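Local coordinates for periplasmic binding protein/LacI transcriptional regulator (Shewanella sp. ANA-3, PDB 5OCP) that binds L-arabinofuranose in both its alpha and beta forms and probably delivers it to an ABC transporter for uptake from the periplasm, at residues A[189-194]-A[215-220]. Numbering follows the deposited sequence.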
loop_
_atom_site.group_PDB
_atom_site.type_symbol
_atom_site.label_atom_id
_atom_site.label_comp_id
_atom_site.label_asym_id
_atom_site.label_seq_id
_atom_site.Cartn_x
_atom_site.Cartn_y
_atom_site.Cartn_z
ATOM N N CYS A 189 -9.386 21.562 6.747
ATOM C CA CYS A 189 -10.338 20.635 7.440
ATOM C C CYS A 189 -9.638 19.307 7.673
ATOM O O CYS A 189 -9.830 18.655 8.711
ATOM C CB CYS A 189 -11.537 20.452 6.589
ATOM S SG CYS A 189 -12.597 19.009 6.912
ATOM N N ALA A 190 -8.937 18.841 6.659
ATOM C CA ALA A 190 -8.411 17.483 6.696
ATOM C C ALA A 190 -7.199 17.275 5.832
ATOM O O ALA A 190 -7.069 17.939 4.809
ATOM C CB ALA A 190 -9.460 16.472 6.274
ATOM N N VAL A 191 -6.396 16.281 6.201
ATOM C CA VAL A 191 -5.344 15.718 5.370
ATOM C C VAL A 191 -5.795 14.310 4.911
ATOM O O VAL A 191 -6.236 13.507 5.735
ATOM C CB VAL A 191 -4.022 15.605 6.134
ATOM C CG1 VAL A 191 -2.925 14.833 5.340
ATOM C CG2 VAL A 191 -3.556 16.996 6.495
ATOM N N TRP A 192 -5.768 14.109 3.606
ATOM C CA TRP A 192 -5.979 12.814 2.935
ATOM C C TRP A 192 -4.609 12.376 2.514
ATOM O O TRP A 192 -3.971 12.935 1.591
ATOM C CB TRP A 192 -6.934 13.062 1.764
ATOM C CG TRP A 192 -6.935 12.078 0.610
ATOM C CD1 TRP A 192 -7.078 12.406 -0.678
ATOM C CD2 TRP A 192 -6.864 10.622 0.636
ATOM N NE1 TRP A 192 -7.054 11.303 -1.470
ATOM C CE2 TRP A 192 -6.945 10.184 -0.692
ATOM C CE3 TRP A 192 -6.746 9.656 1.651
ATOM C CZ2 TRP A 192 -6.888 8.836 -1.046
ATOM C CZ3 TRP A 192 -6.700 8.301 1.298
ATOM C CH2 TRP A 192 -6.788 7.915 -0.051
ATOM N N SER A 193 -4.119 11.320 3.178
ATOM C CA SER A 193 -2.843 10.781 2.892
ATOM C C SER A 193 -2.940 9.405 2.230
ATOM O O SER A 193 -3.653 8.526 2.752
ATOM C CB SER A 193 -2.041 10.645 4.172
ATOM O OG SER A 193 -0.795 10.057 3.879
ATOM N N HIS A 194 -2.226 9.202 1.114
ATOM C CA HIS A 194 -2.345 7.916 0.454
ATOM C C HIS A 194 -1.787 6.763 1.289
ATOM O O HIS A 194 -2.123 5.625 0.982
ATOM C CB HIS A 194 -1.715 7.941 -0.928
ATOM C CG HIS A 194 -2.426 8.825 -1.914
ATOM N ND1 HIS A 194 -2.046 8.855 -3.239
ATOM C CD2 HIS A 194 -3.409 9.739 -1.781
ATOM C CE1 HIS A 194 -2.809 9.726 -3.894
ATOM N NE2 HIS A 194 -3.720 10.193 -3.063
ATOM N N LYS A 215 -8.068 16.584 15.598
ATOM C CA LYS A 215 -9.172 17.393 16.112
ATOM C C LYS A 215 -9.334 18.616 15.250
ATOM O O LYS A 215 -10.352 18.746 14.548
ATOM C CB LYS A 215 -8.791 17.771 17.541
ATOM C CG LYS A 215 -9.722 18.784 18.202
ATOM C CD LYS A 215 -11.124 18.259 18.395
ATOM C CE LYS A 215 -11.916 19.129 19.378
ATOM N NZ LYS A 215 -12.104 20.520 18.850
ATOM N N ASP A 216 -8.363 19.505 15.229
ATOM C CA ASP A 216 -8.412 20.735 14.379
ATOM C C ASP A 216 -8.268 20.370 12.853
ATOM O O ASP A 216 -8.983 20.914 11.996
ATOM C CB ASP A 216 -7.317 21.725 14.725
ATOM C CG ASP A 216 -7.405 22.282 16.133
ATOM O OD1 ASP A 216 -8.538 22.294 16.645
ATOM O OD2 ASP A 216 -6.291 22.680 16.650
ATOM N N ILE A 217 -7.312 19.500 12.533
ATOM C CA ILE A 217 -7.149 19.004 11.186
ATOM C C ILE A 217 -7.343 17.439 11.307
ATOM O O ILE A 217 -6.574 16.806 11.971
ATOM C CB ILE A 217 -5.774 19.338 10.685
ATOM C CG1 ILE A 217 -5.641 20.875 10.615
ATOM C CG2 ILE A 217 -5.530 18.783 9.307
ATOM C CD1 ILE A 217 -4.299 21.281 10.112
ATOM N N LEU A 218 -8.337 16.952 10.609
ATOM C CA LEU A 218 -8.639 15.505 10.544
ATOM C C LEU A 218 -7.597 14.849 9.697
ATOM O O LEU A 218 -7.024 15.469 8.796
ATOM C CB LEU A 218 -10.000 15.245 9.967
ATOM C CG LEU A 218 -11.213 15.874 10.686
ATOM C CD1 LEU A 218 -12.449 15.605 9.881
ATOM C CD2 LEU A 218 -11.247 15.391 12.120
ATOM N N ILE A 219 -7.263 13.587 10.011
ATOM C CA ILE A 219 -6.246 12.883 9.240
ATOM C C ILE A 219 -6.867 11.517 8.862
ATOM O O ILE A 219 -7.257 10.771 9.736
ATOM C CB ILE A 219 -4.967 12.726 10.040
ATOM C CG1 ILE A 219 -4.420 14.129 10.344
ATOM C CG2 ILE A 219 -3.983 11.891 9.235
ATOM C CD1 ILE A 219 -3.153 14.154 11.126
ATOM N N VAL A 220 -6.975 11.303 7.547
ATOM C CA VAL A 220 -7.495 10.048 6.991
ATOM C C VAL A 220 -6.492 9.443 6.025
ATOM O O VAL A 220 -5.772 10.158 5.343
ATOM C CB VAL A 220 -8.843 10.233 6.398
ATOM C CG1 VAL A 220 -9.815 10.826 7.381
ATOM C CG2 VAL A 220 -8.805 11.054 5.104
HETATM O O HOH W 1 -11.581 19.999 10.819
#
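Four backbone hydrogen bonds zip Cys189, Val191 and Ser193 to Leu218 and Val220, and their sequence defines parallel pairing: Leu218 N gives to Cys189 O, Val191 N to Leu218 O (2.8 Å), Val220 N to Val191 O, and Ser193 N to Val220 O. The last two are nearly straight, with 176° at the hydrogen for Val220 N to Val191 O. Consistent with this ladder, the axes of strands 190-193 and 218-220 run 4.6 Å apart at closest approach, and their N-to-C directions differ by 13°, close to parallel. Three CA-H...O contacts supplement it, the shortest from Ala190 CA to Leu218 O at 3.2 Å.

At the entry to the ladder, a water donates to both Cys189 O and Asp216 O, so Cys189 O accepts from the water as well as from Leu218 N. Beyond its other end the chain leads from Ser193 toward the sugar pocket residue Asn195.

Apolar contacts divide between the two faces of the sheet. On one, Ala190 CB lies against Leu218 CB at 3.9 Å, and the Trp192 ring brings CE3 to 4.3 Å from Val220 CG2. On the other, with Val191 CG1 anti to the backbone N (chi1 172°), the second branch, CG2, lies beside that N and meets Ile217 CG2 at 3.9 Å; Val191 CB lies more loosely against Ile219 CG1.

Around the indole, Val220 O sits at the ring edge, near its plane, while His194, a neighbour within 189-194, places CD2 3.6 Å above one face of Trp192, offset toward the rim.

Helix 196-208 links the two parallel strands as the crossover of a beta-alpha-beta unit in one lobe of the periplasmic binding protein fold, and packs on Ser193 and Ile219, whereas helix 107-121 covers Trp192, Leu218 and Val220. Strand 126-132 pairs with the far edge of 190-193, where a Cys189-Cys126 disulfide adds a covalent tie, and strand 239-242 lies beside 218-221 on its other side.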